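Local coordinates for sensor protein (Shewanella oneidensis, PDB 3LIC) that is a putative membrane-bound histidine kinase of a two-component system, whose extracellular PDC-fold domain probably senses an external signal, at residues H20-L25 with S245-A250; N35-S40 with Y149-G154; S91-R96 with L104-D109; N214-A219 with S233-K238. All coordinates share one frame; numbering follows the deposited sequence.

Interaction 1 (H20-L25 with S245-A250); sequences HSASRL and SVAEVA
A chi1 of 170° swings L25 CG away from its own backbone N and carries CD2 off helix 20-25 to the loop that follows strand 245-248, where V249, whose CG1 is likewise anti to N (chi1 180°), offers its other methyl, CG2, which lies beside the backbone N. The two side chains cross at about a right angle, so their meeting is a single pair of methyls, L25 CD2 and V249 CG2, 3.9 Å apart. The same V249 methyl lies near the helix backbone, 4.0 Å from A22 O, and 4.4 Å from A22 CB, so it bridges positions one helical turn apart. A valine suits this place because the branch at CB puts CG2 close to the backbone, where it can touch both L25 CD2 and A22 without a long side chain.

A22 makes the closest approach of the helix. Its CB points at the strand and reaches A247 CB, a second small residue, at 3.7 Å, with E248 O at the same distance. Having only a methyl, A22 lets the helix come to 5.5 Å between A22 CA and V249 CA. No hydrogen bond joins the two segments, and packing alone joins them here. E248 points away from the helix, in keeping with its charge. Beyond these residues, S245 OG bonds to S18 OG, one turn before A22 on helix 2-46, S21 OG bonds to L176 O, and L25 also rests on V256 of the adjoining strand 255-261. A long N-terminal helix laid across an antiparallel sheet, here the five-stranded one, is characteristic of PDC-fold sensor domains.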
loop_
_atom_site.group_PDB
_atom_site.type_symbol
_atom_site.label_atom_id
_atom_site.label_comp_id
_atom_site.label_asym_id
_atom_site.label_seq_id
_atom_site.Cartn_x
_atom_site.Cartn_y
_atom_site.Cartn_z
ATOM N N HIS A 20 0.502 -8.676 15.732
ATOM C CA HIS A 20 -0.863 -8.110 15.627
ATOM C C HIS A 20 -1.002 -7.099 14.449
ATOM O O HIS A 20 -1.990 -7.114 13.712
ATOM C CB HIS A 20 -1.304 -7.439 16.942
ATOM C CG HIS A 20 -1.591 -8.415 18.064
ATOM N ND1 HIS A 20 -0.666 -9.346 18.510
ATOM C CD2 HIS A 20 -2.687 -8.585 18.849
ATOM C CE1 HIS A 20 -1.179 -10.046 19.509
ATOM N NE2 HIS A 20 -2.406 -9.608 19.731
ATOM N N SER A 21 -0.023 -6.217 14.314
ATOM C CA SER A 21 0.012 -5.246 13.242
ATOM C C SER A 21 0.223 -5.841 11.844
ATOM O O SER A 21 -0.332 -5.316 10.872
ATOM C CB SER A 21 1.102 -4.245 13.507
ATOM O OG SER A 21 0.557 -3.319 14.396
ATOM N N ALA A 22 1.027 -6.897 11.735
ATOM C CA ALA A 22 1.178 -7.585 10.442
ATOM C C ALA A 22 -0.186 -8.176 10.085
ATOM O O ALA A 22 -0.573 -8.319 8.946
ATOM C CB ALA A 22 2.276 -8.745 10.534
ATOM N N SER A 23 -0.891 -8.578 11.105
ATOM C CA SER A 23 -2.186 -9.156 10.965
ATOM C C SER A 23 -3.241 -8.180 10.435
ATOM O O SER A 23 -4.011 -8.512 9.531
ATOM C CB SER A 23 -2.631 -9.595 12.365
ATOM O OG SER A 23 -3.265 -10.805 12.291
ATOM N N ARG A 24 -3.363 -7.043 11.083
ATOM C CA ARG A 24 -4.223 -5.951 10.631
ATOM C C ARG A 24 -3.922 -5.641 9.175
ATOM O O ARG A 24 -4.812 -5.481 8.348
ATOM C CB ARG A 24 -3.954 -4.688 11.465
ATOM C CG ARG A 24 -4.004 -4.952 12.992
ATOM C CD ARG A 24 -4.274 -3.718 13.877
ATOM N NE ARG A 24 -4.600 -4.230 15.198
ATOM C CZ ARG A 24 -3.800 -4.213 16.261
ATOM N NH1 ARG A 24 -2.621 -3.614 16.219
ATOM N NH2 ARG A 24 -4.223 -4.777 17.382
ATOM N N LEU A 25 -2.631 -5.534 8.868
ATOM C CA LEU A 25 -2.226 -5.138 7.550
ATOM C C LEU A 25 -2.646 -6.253 6.591
ATOM O O LEU A 25 -3.142 -5.961 5.537
ATOM C CB LEU A 25 -0.714 -4.815 7.448
ATOM C CG LEU A 25 -0.151 -4.613 6.022
ATOM C CD1 LEU A 25 -0.679 -3.422 5.299
ATOM C CD2 LEU A 25 1.378 -4.564 6.056
ATOM N N SER A 245 11.065 -5.223 16.094
ATOM C CA SER A 245 10.528 -6.523 15.862
ATOM C C SER A 245 9.920 -6.519 14.484
ATOM O O SER A 245 9.141 -5.626 14.153
ATOM C CB SER A 245 9.475 -6.842 16.910
ATOM O OG SER A 245 8.932 -8.101 16.689
ATOM N N VAL A 246 10.255 -7.541 13.698
ATOM C CA VAL A 246 9.865 -7.672 12.314
ATOM C C VAL A 246 8.885 -8.811 12.277
ATOM O O VAL A 246 9.166 -9.863 12.817
ATOM C CB VAL A 246 11.086 -8.113 11.464
ATOM C CG1 VAL A 246 10.698 -8.421 9.976
ATOM C CG2 VAL A 246 12.214 -7.101 11.570
ATOM N N ALA A 247 7.736 -8.622 11.619
ATOM C CA ALA A 247 6.784 -9.706 11.429
ATOM C C ALA A 247 6.470 -9.763 9.950
ATOM O O ALA A 247 6.439 -8.741 9.262
ATOM C CB ALA A 247 5.529 -9.468 12.209
ATOM N N GLU A 248 6.224 -10.974 9.471
ATOM C CA GLU A 248 5.894 -11.173 8.083
ATOM C C GLU A 248 4.364 -11.148 7.795
ATOM O O GLU A 248 3.534 -11.589 8.604
ATOM C CB GLU A 248 6.517 -12.472 7.615
ATOM C CG GLU A 248 6.285 -12.690 6.158
ATOM C CD GLU A 248 7.346 -13.557 5.544
ATOM O OE1 GLU A 248 8.356 -12.988 5.074
ATOM O OE2 GLU A 248 7.163 -14.797 5.550
ATOM N N VAL A 249 3.987 -10.564 6.667
ATOM C CA VAL A 249 2.603 -10.721 6.172
ATOM C C VAL A 249 2.445 -12.024 5.334
ATOM O O VAL A 249 3.153 -12.249 4.332
ATOM C CB VAL A 249 2.226 -9.524 5.357
ATOM C CG1 VAL A 249 0.821 -9.664 4.830
ATOM C CG2 VAL A 249 2.376 -8.284 6.178
ATOM N N ALA A 250 1.519 -12.885 5.738
ATOM C CA ALA A 250 1.353 -14.173 5.074
ATOM C C ALA A 250 1.083 -14.013 3.564
ATOM O O ALA A 250 0.265 -13.175 3.167
ATOM C CB ALA A 250 0.239 -14.904 5.739
#

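Interaction 2 (N35-S40 with Y149-G154); sequences NTQGLS and YAVPFG
T36 and S40, one turn apart on the long helix 2-46, face V151 of strand 145-153, part of the six-stranded antiparallel sheet of a PDC-type sensor domain; the short helix and strand axes run 20° from parallel, 7.9 Å apart. The T36 CB lies in the plane of the Y149 ring, at its edge, 3.8 Å from CD2. From there the side chain forks. CG2, anti to the backbone N, presses on V151 CG2 at 3.5 Å, tighter than usual, and sits near Y149 O. OG1 turns back to bond with A32 O of its own helix, so threonine can show carbon to a buried sheet while its hydroxyl stays satisfied.

Q37 starts off to the flank, but its extended chain passes V151 CG2 with CG and carries NE2 to Y149 OH, a 3.0 Å hydrogen bond. The hydroxyl lies close to the amide plane, which is turned 55° from the ring. Serine at position 40 is small enough for the helix to come near the strand, and F153 CB lies 3.4 Å from S40 O. S40 OG, also bonded to T163 OG1, donates to V151 O at 2.5 Å, a length so short that its exact value is doubtful.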
loop_
_atom_site.group_PDB
_atom_site.type_symbol
_atom_site.label_atom_id
_atom_site.label_comp_id
_atom_site.label_asym_id
_atom_site.label_seq_id
_atom_site.Cartn_x
_atom_site.Cartn_y
_atom_site.Cartn_z
ATOM N N ASN A 35 -11.951 -7.031 -3.160
ATOM C CA ASN A 35 -12.832 -6.043 -3.774
ATOM C C ASN A 35 -12.479 -5.579 -5.184
ATOM O O ASN A 35 -13.334 -5.406 -6.016
ATOM C CB ASN A 35 -12.906 -4.840 -2.859
ATOM C CG ASN A 35 -14.014 -4.990 -1.841
ATOM O OD1 ASN A 35 -14.848 -4.094 -1.690
ATOM N ND2 ASN A 35 -14.063 -6.147 -1.174
ATOM N N THR A 36 -11.215 -5.312 -5.421
ATOM C CA THR A 36 -10.760 -4.981 -6.758
ATOM C C THR A 36 -10.982 -6.187 -7.687
ATOM O O THR A 36 -11.514 -6.032 -8.768
ATOM C CB THR A 36 -9.299 -4.596 -6.734
ATOM O OG1 THR A 36 -9.173 -3.620 -5.721
ATOM C CG2 THR A 36 -8.855 -3.967 -8.082
ATOM N N GLN A 37 -10.604 -7.377 -7.247
ATOM C CA GLN A 37 -10.896 -8.565 -8.046
ATOM C C GLN A 37 -12.406 -8.709 -8.322
ATOM O O GLN A 37 -12.811 -9.054 -9.427
ATOM C CB GLN A 37 -10.307 -9.832 -7.356
ATOM C CG GLN A 37 -8.791 -9.819 -7.344
ATOM C CD GLN A 37 -8.221 -10.932 -6.442
ATOM O OE1 GLN A 37 -8.968 -11.721 -5.878
ATOM N NE2 GLN A 37 -6.909 -10.973 -6.282
ATOM N N GLY A 38 -13.248 -8.429 -7.345
ATOM C CA GLY A 38 -14.696 -8.631 -7.528
ATOM C C GLY A 38 -15.144 -7.615 -8.602
ATOM O O GLY A 38 -15.849 -7.964 -9.565
ATOM N N LEU A 39 -14.668 -6.365 -8.496
ATOM C CA LEU A 39 -15.125 -5.354 -9.460
ATOM C C LEU A 39 -14.645 -5.674 -10.891
ATOM O O LEU A 39 -15.453 -5.613 -11.844
ATOM C CB LEU A 39 -14.793 -3.914 -9.020
ATOM C CG LEU A 39 -15.169 -2.824 -10.024
ATOM C CD1 LEU A 39 -16.684 -2.811 -10.323
ATOM C CD2 LEU A 39 -14.688 -1.433 -9.464
ATOM N N SER A 40 -13.370 -6.044 -11.053
ATOM C CA SER A 40 -12.943 -6.437 -12.408
ATOM C C SER A 40 -13.672 -7.676 -12.943
ATOM O O SER A 40 -13.934 -7.798 -14.102
ATOM C CB SER A 40 -11.428 -6.644 -12.485
ATOM O OG SER A 40 -10.807 -5.355 -12.413
ATOM N N TYR A 149 -3.727 -1.374 -5.762
ATOM C CA TYR A 149 -3.950 -2.744 -6.244
ATOM C C TYR A 149 -4.860 -2.635 -7.471
ATOM O O TYR A 149 -5.940 -1.985 -7.430
ATOM C CB TYR A 149 -4.593 -3.635 -5.170
ATOM C CG TYR A 149 -4.612 -5.098 -5.603
ATOM C CD1 TYR A 149 -3.435 -5.860 -5.600
ATOM C CD2 TYR A 149 -5.781 -5.703 -6.011
ATOM C CE1 TYR A 149 -3.454 -7.160 -6.002
ATOM C CE2 TYR A 149 -5.817 -7.032 -6.420
ATOM C CZ TYR A 149 -4.640 -7.736 -6.406
ATOM O OH TYR A 149 -4.638 -9.042 -6.808
ATOM N N ALA A 150 -4.370 -3.180 -8.574
ATOM C CA ALA A 150 -4.999 -3.041 -9.889
ATOM C C ALA A 150 -5.247 -4.450 -10.414
ATOM O O ALA A 150 -4.359 -5.312 -10.326
ATOM C CB ALA A 150 -4.072 -2.292 -10.882
ATOM N N VAL A 151 -6.412 -4.630 -11.030
ATOM C CA VAL A 151 -6.749 -5.887 -11.672
ATOM C C VAL A 151 -7.391 -5.704 -13.056
ATOM O O VAL A 151 -8.448 -5.129 -13.158
ATOM C CB VAL A 151 -7.825 -6.642 -10.841
ATOM C CG1 VAL A 151 -8.225 -8.035 -11.624
ATOM C CG2 VAL A 151 -7.343 -6.828 -9.390
ATOM N N PRO A 152 -6.769 -6.275 -14.117
ATOM C CA PRO A 152 -7.246 -6.294 -15.527
ATOM C C PRO A 152 -8.657 -6.805 -15.609
ATOM O O PRO A 152 -9.004 -7.652 -14.818
ATOM C CB PRO A 152 -6.367 -7.365 -16.165
ATOM C CG PRO A 152 -5.119 -7.414 -15.292
ATOM C CD PRO A 152 -5.458 -6.939 -13.947
ATOM N N PHE A 153 -9.452 -6.345 -16.574
ATOM C CA PHE A 153 -10.773 -6.970 -16.862
ATOM C C PHE A 153 -10.969 -7.211 -18.387
ATOM O O PHE A 153 -10.323 -6.560 -19.179
ATOM C CB PHE A 153 -11.922 -6.169 -16.259
ATOM C CG PHE A 153 -11.946 -4.710 -16.671
ATOM C CD1 PHE A 153 -12.434 -4.337 -17.912
ATOM C CD2 PHE A 153 -11.559 -3.733 -15.800
ATOM C CE1 PHE A 153 -12.488 -3.003 -18.288
ATOM C CE2 PHE A 153 -11.616 -2.396 -16.145
ATOM C CZ PHE A 153 -12.091 -2.027 -17.390
ATOM N N GLY A 154 -11.865 -8.137 -18.765
ATOM C CA GLY A 154 -12.073 -8.602 -20.160
ATOM C C GLY A 154 -11.906 -10.141 -20.244
ATOM O O GLY A 154 -12.278 -10.840 -19.305
#

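Interaction 3 (S91-R96 with L104-D109); sequences SPYVYR and LDIGAD
S91 and D105 are joined by a hydrogen bond from S91 N to D105 OD1 at 2.8 Å, and three more hydrogen bonds accompany it. OD1 also accepts from G107 N at 3.0 Å; the two N-H groups approach from opposite faces of the carboxylate plane, which limits how the group can turn. D105 thereby fills the N-cap of helix 106-109, a place suited to a short acidic side chain that can answer the unpaired N-H groups of a helix start. A leucine at D105 would probably leave S91 N and G107 N without their shared acceptor and the first turn uncapped. In the backbone, I106 N bonds to S91 O at 2.9 Å, and L104 N meets Y93 O in the carbonyl plane, at 3.1 Å.

The contact lies at the open end of the antiparallel beta hairpin of strands 92-96 and 101-105, away from its turn; here P92 and D105 form a non-hydrogen-bonded pair and Y93 and L104 a hydrogen-bonded one. Strand 101-105 is the outermost of its sheet within the chain.

The apolar contacts gather about two tyrosines. Y93 and L104 lie side by side, and L104 CD2 sits at the edge of the Y93 ring and 3.9 Å from Y95 CE2. I106 CD1 makes an off-centre CH-pi contact, 4.1 Å from the Y93 ring centroid. The phenol ends of these rings pair elsewhere, Y93 OH with D166 OD1 and Y95 OH with N102 ND2. The buried S91 OG, next to I106 CB, has no polar partner in the model.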
loop_
_atom_site.group_PDB
_atom_site.type_symbol
_atom_site.label_atom_id
_atom_site.label_comp_id
_atom_site.label_asym_id
_atom_site.label_seq_id
_atom_site.Cartn_x
_atom_site.Cartn_y
_atom_site.Cartn_z
ATOM N N SER A 91 -10.586 7.333 -17.704
ATOM C CA SER A 91 -10.366 6.705 -16.430
ATOM C C SER A 91 -11.049 7.403 -15.271
ATOM O O SER A 91 -10.421 8.009 -14.405
ATOM C CB SER A 91 -8.881 6.451 -16.203
ATOM O OG SER A 91 -8.597 6.105 -14.853
ATOM N N PRO A 92 -12.381 7.252 -15.213
ATOM C CA PRO A 92 -13.111 7.708 -14.019
ATOM C C PRO A 92 -12.431 7.262 -12.717
ATOM O O PRO A 92 -11.989 6.126 -12.616
ATOM C CB PRO A 92 -14.445 6.996 -14.154
ATOM C CG PRO A 92 -14.594 6.821 -15.709
ATOM C CD PRO A 92 -13.235 6.523 -16.187
ATOM N N TYR A 93 -12.428 8.125 -11.710
ATOM C CA TYR A 93 -11.729 7.852 -10.468
ATOM C C TYR A 93 -12.383 8.645 -9.357
ATOM O O TYR A 93 -12.653 9.825 -9.533
ATOM C CB TYR A 93 -10.273 8.330 -10.642
ATOM C CG TYR A 93 -9.437 8.287 -9.396
ATOM C CD1 TYR A 93 -9.115 7.055 -8.776
ATOM C CD2 TYR A 93 -8.914 9.463 -8.848
ATOM C CE1 TYR A 93 -8.331 7.014 -7.612
ATOM C CE2 TYR A 93 -8.120 9.418 -7.707
ATOM C CZ TYR A 93 -7.850 8.217 -7.096
ATOM O OH TYR A 93 -7.034 8.222 -5.991
ATOM N N VAL A 94 -12.727 8.008 -8.244
ATOM C CA VAL A 94 -13.258 8.717 -7.073
ATOM C C VAL A 94 -12.327 8.526 -5.856
ATOM O O VAL A 94 -11.776 7.441 -5.654
ATOM C CB VAL A 94 -14.717 8.261 -6.726
ATOM C CG1 VAL A 94 -15.196 8.856 -5.379
ATOM C CG2 VAL A 94 -15.698 8.585 -7.867
ATOM N N TYR A 95 -12.147 9.555 -5.031
ATOM C CA TYR A 95 -11.226 9.443 -3.875
ATOM C C TYR A 95 -11.825 10.242 -2.713
ATOM O O TYR A 95 -12.699 11.102 -2.939
ATOM C CB TYR A 95 -9.766 9.878 -4.207
ATOM C CG TYR A 95 -9.558 11.373 -4.493
ATOM C CD1 TYR A 95 -9.176 12.274 -3.483
ATOM C CD2 TYR A 95 -9.756 11.875 -5.792
ATOM C CE1 TYR A 95 -8.999 13.718 -3.774
ATOM C CE2 TYR A 95 -9.562 13.234 -6.108
ATOM C CZ TYR A 95 -9.183 14.148 -5.104
ATOM O OH TYR A 95 -9.025 15.477 -5.511
ATOM N N ARG A 96 -11.449 9.880 -1.475
ATOM C CA ARG A 96 -11.957 10.630 -0.316
ATOM C C ARG A 96 -11.103 11.886 -0.016
ATOM O O ARG A 96 -9.893 11.814 0.032
ATOM C CB ARG A 96 -12.303 9.739 0.905
ATOM C CG ARG A 96 -11.256 9.496 1.955
ATOM C CD ARG A 96 -11.428 8.046 2.589
ATOM N NE ARG A 96 -12.827 7.830 2.913
ATOM C CZ ARG A 96 -13.547 6.728 2.723
ATOM N NH1 ARG A 96 -13.065 5.631 2.207
ATOM N NH2 ARG A 96 -14.802 6.747 3.095
ATOM N N LEU A 104 -12.635 12.646 -10.778
ATOM C CA LEU A 104 -12.112 13.170 -12.025
ATOM C C LEU A 104 -11.928 12.021 -12.968
ATOM O O LEU A 104 -11.714 10.875 -12.527
ATOM C CB LEU A 104 -10.774 13.929 -11.874
ATOM C CG LEU A 104 -9.498 13.171 -11.516
ATOM C CD1 LEU A 104 -8.208 13.936 -11.950
ATOM C CD2 LEU A 104 -9.549 12.989 -10.033
ATOM N N ASP A 105 -12.037 12.325 -14.244
ATOM C CA ASP A 105 -11.578 11.449 -15.246
ATOM C C ASP A 105 -10.056 11.647 -15.372
ATOM O O ASP A 105 -9.583 12.669 -15.916
ATOM C CB ASP A 105 -12.300 11.741 -16.570
ATOM C CG ASP A 105 -11.802 10.881 -17.669
ATOM O OD1 ASP A 105 -10.893 10.060 -17.428
ATOM O OD2 ASP A 105 -12.280 11.014 -18.800
ATOM N N ILE A 106 -9.275 10.687 -14.855
ATOM C CA ILE A 106 -7.825 10.857 -14.863
ATOM C C ILE A 106 -7.304 11.046 -16.315
ATOM O O ILE A 106 -6.353 11.736 -16.558
ATOM C CB ILE A 106 -7.173 9.645 -14.167
ATOM C CG1 ILE A 106 -7.479 9.658 -12.670
ATOM C CG2 ILE A 106 -5.680 9.591 -14.330
ATOM C CD1 ILE A 106 -6.765 8.466 -11.926
ATOM N N GLY A 107 -7.960 10.456 -17.298
ATOM C CA GLY A 107 -7.413 10.482 -18.639
ATOM C C GLY A 107 -7.693 11.841 -19.322
ATOM O O GLY A 107 -7.133 12.120 -20.359
ATOM N N ALA A 108 -8.553 12.679 -18.740
ATOM C CA ALA A 108 -8.897 13.995 -19.302
ATOM C C ALA A 108 -8.226 15.069 -18.463
ATOM O O ALA A 108 -7.667 16.040 -19.008
ATOM C CB ALA A 108 -10.474 14.214 -19.323
ATOM N N ASP A 109 -8.267 14.911 -17.146
ATOM C CA ASP A 109 -7.869 15.995 -16.271
ATOM C C ASP A 109 -6.803 15.626 -15.281
ATOM O O ASP A 109 -6.522 16.436 -14.383
ATOM C CB ASP A 109 -9.081 16.554 -15.505
ATOM C CG ASP A 109 -10.217 16.959 -16.464
ATOM O OD1 ASP A 109 -9.959 17.398 -17.615
ATOM O OD2 ASP A 109 -11.371 16.794 -16.103
#

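Interaction 4 (N214-A219 with S233-K238); sequences NIKNIA and SFVDDK
N217 sets its amide against the backbone of V235: OD1 accepts from V235 N at 2.9 Å, in the carbonyl plane, while ND2 reaches V235 O weakly, at 3.4 Å. Having CG anti to the carbonyl carbon (chi1 -63°) turns the amide toward the strand. An asparagine suits the place because its two ends can serve a backbone N-H and C=O together; ND2 finds its stronger partner in D211 O. The amide stands 73° from the F234 ring, with OD1 at the ring edge and 3.3 Å from F234 CB. A leucine in place of N217 would probably leave V235 N without its acceptor and D211 O without its donor.

V235 points at the loop and splits its methyls between two neighbours. CG1 meets K216 CD at 4.0 Å, the lysine crossing it obliquely with its aliphatic part. CG2 faces N214, whose side chain crosses at about a right angle. The N214 amide is held by its other end, where OD1 takes K216 N at 2.8 Å to form an Asx turn. A water gives hydrogen bonds to both K216 O and S233 O, bridging backbones that do not bond directly.

The F234 ring leads away from N217 to stack with F220 of helix 218-226 and Y242 of strand 241-248. The contact thus sits where the loop entering that helix meets strand 230-235, the outermost strand of the five-stranded sheet within the chain.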
loop_
_atom_site.group_PDB
_atom_site.type_symbol
_atom_site.label_atom_id
_atom_site.label_comp_id
_atom_site.label_asym_id
_atom_site.label_seq_id
_atom_site.Cartn_x
_atom_site.Cartn_y
_atom_site.Cartn_z
ATOM N N ASN A 214 26.912 0.287 9.211
ATOM C CA ASN A 214 27.180 0.461 10.649
ATOM C C ASN A 214 27.180 -0.870 11.393
ATOM O O ASN A 214 26.205 -1.616 11.336
ATOM C CB ASN A 214 26.216 1.465 11.289
ATOM C CG ASN A 214 26.378 1.541 12.766
ATOM O OD1 ASN A 214 26.935 0.638 13.368
ATOM N ND2 ASN A 214 25.878 2.595 13.371
ATOM N N ILE A 215 28.294 -1.172 12.059
ATOM C CA ILE A 215 28.493 -2.500 12.701
ATOM C C ILE A 215 27.292 -2.944 13.522
ATOM O O ILE A 215 26.922 -4.095 13.508
ATOM C CB ILE A 215 29.758 -2.536 13.622
ATOM C CG1 ILE A 215 31.001 -2.635 12.769
ATOM C CG2 ILE A 215 29.721 -3.764 14.540
ATOM C CD1 ILE A 215 30.878 -3.743 11.695
ATOM N N LYS A 216 26.692 -2.002 14.235
ATOM C CA LYS A 216 25.520 -2.263 15.043
ATOM C C LYS A 216 24.302 -2.719 14.273
ATOM O O LYS A 216 23.454 -3.400 14.840
ATOM C CB LYS A 216 25.226 -1.051 15.895
ATOM C CG LYS A 216 26.476 -0.630 16.643
ATOM C CD LYS A 216 26.267 0.542 17.588
ATOM C CE LYS A 216 27.037 1.726 17.071
ATOM N NZ LYS A 216 27.091 2.790 18.106
ATOM N N ASN A 217 24.220 -2.426 12.975
ATOM C CA ASN A 217 22.992 -2.763 12.235
ATOM C C ASN A 217 23.002 -4.074 11.530
ATOM O O ASN A 217 22.017 -4.463 10.914
ATOM C CB ASN A 217 22.608 -1.680 11.245
ATOM C CG ASN A 217 22.280 -0.365 11.931
ATOM O OD1 ASN A 217 22.002 -0.303 13.143
ATOM N ND2 ASN A 217 22.344 0.711 11.160
ATOM N N ILE A 218 24.119 -4.776 11.628
ATOM C CA ILE A 218 24.292 -5.990 10.852
ATOM C C ILE A 218 23.189 -6.988 11.096
ATOM O O ILE A 218 22.609 -7.493 10.134
ATOM C CB ILE A 218 25.661 -6.650 11.105
ATOM C CG1 ILE A 218 26.769 -5.685 10.667
ATOM C CG2 ILE A 218 25.720 -8.082 10.415
ATOM C CD1 ILE A 218 28.203 -6.232 10.864
ATOM N N ALA A 219 22.902 -7.306 12.367
ATOM C CA ALA A 219 21.890 -8.330 12.647
ATOM C C ALA A 219 20.504 -7.872 12.176
ATOM O O ALA A 219 19.701 -8.676 11.692
ATOM C CB ALA A 219 21.874 -8.718 14.134
ATOM N N SER A 233 18.091 -5.068 17.539
ATOM C CA SER A 233 18.192 -3.641 17.621
ATOM C C SER A 233 18.961 -3.054 16.458
ATOM O O SER A 233 19.384 -3.766 15.513
ATOM C CB SER A 233 18.789 -3.169 18.944
ATOM O OG SER A 233 20.001 -3.805 19.132
ATOM N N PHE A 234 19.068 -1.727 16.514
ATOM C CA PHE A 234 19.699 -0.963 15.455
ATOM C C PHE A 234 19.816 0.482 15.881
ATOM O O PHE A 234 19.171 0.865 16.862
ATOM C CB PHE A 234 18.946 -1.129 14.125
ATOM C CG PHE A 234 17.789 -0.228 13.973
ATOM C CD1 PHE A 234 17.974 1.095 13.592
ATOM C CD2 PHE A 234 16.503 -0.697 14.161
ATOM C CE1 PHE A 234 16.901 1.930 13.416
ATOM C CE2 PHE A 234 15.442 0.137 13.998
ATOM C CZ PHE A 234 15.644 1.459 13.620
ATOM N N VAL A 235 20.701 1.231 15.206
ATOM C CA VAL A 235 20.800 2.703 15.351
ATOM C C VAL A 235 20.328 3.456 14.078
ATOM O O VAL A 235 20.472 2.961 12.936
ATOM C CB VAL A 235 22.243 3.189 15.730
ATOM C CG1 VAL A 235 22.812 2.348 16.849
ATOM C CG2 VAL A 235 23.159 3.142 14.521
ATOM N N ASP A 236 19.754 4.642 14.275
ATOM C CA ASP A 236 19.413 5.491 13.135
ATOM C C ASP A 236 20.574 6.458 12.922
ATOM O O ASP A 236 21.605 6.347 13.619
ATOM C CB ASP A 236 18.076 6.223 13.326
ATOM C CG ASP A 236 18.112 7.274 14.436
ATOM O OD1 ASP A 236 19.164 7.545 15.092
ATOM O OD2 ASP A 236 17.031 7.832 14.669
ATOM N N ASP A 237 20.406 7.408 11.988
ATOM C CA ASP A 237 21.446 8.408 11.671
ATOM C C ASP A 237 21.894 9.291 12.864
ATOM O O ASP A 237 23.071 9.672 12.951
ATOM C CB ASP A 237 20.988 9.258 10.484
ATOM C CG ASP A 237 20.202 8.432 9.452
ATOM O OD1 ASP A 237 20.621 7.270 9.199
ATOM O OD2 ASP A 237 19.166 8.923 8.905
ATOM N N LYS A 238 20.990 9.624 13.784
ATOM C CA LYS A 238 21.378 10.474 14.907
ATOM C C LYS A 238 22.017 9.656 16.004
ATOM O O LYS A 238 22.401 10.188 17.060
ATOM C CB LYS A 238 20.183 11.246 15.462
ATOM C CG LYS A 238 19.644 12.355 14.514
ATOM C CD LYS A 238 18.438 11.896 13.606
ATOM C CE LYS A 238 17.411 13.054 13.367
ATOM N NZ LYS A 238 18.025 14.378 12.974
HETATM O O HOH W 1 21.187 -5.183 14.034
#

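Helix 2-46 enters two contacts in turn. Its residues 20-25 wait for 245-250, near the far end of the chain, so interaction 1 closes a loop that encloses all the others. Residues 35-40 pair sooner, with 149-154, and interaction 2 closes a smaller loop in which the short hairpin of interaction 3 is nested. Interaction 4 opens after interaction 2 has closed and is complete before 245-250 is reached. No two contacts cross. Interactions 2 and 3 belong to the six-stranded sheet, with centres about 17 Å apart, while 1 and 4 reach neighbouring strands of the five-stranded sheet; the shared helix spans both sheets.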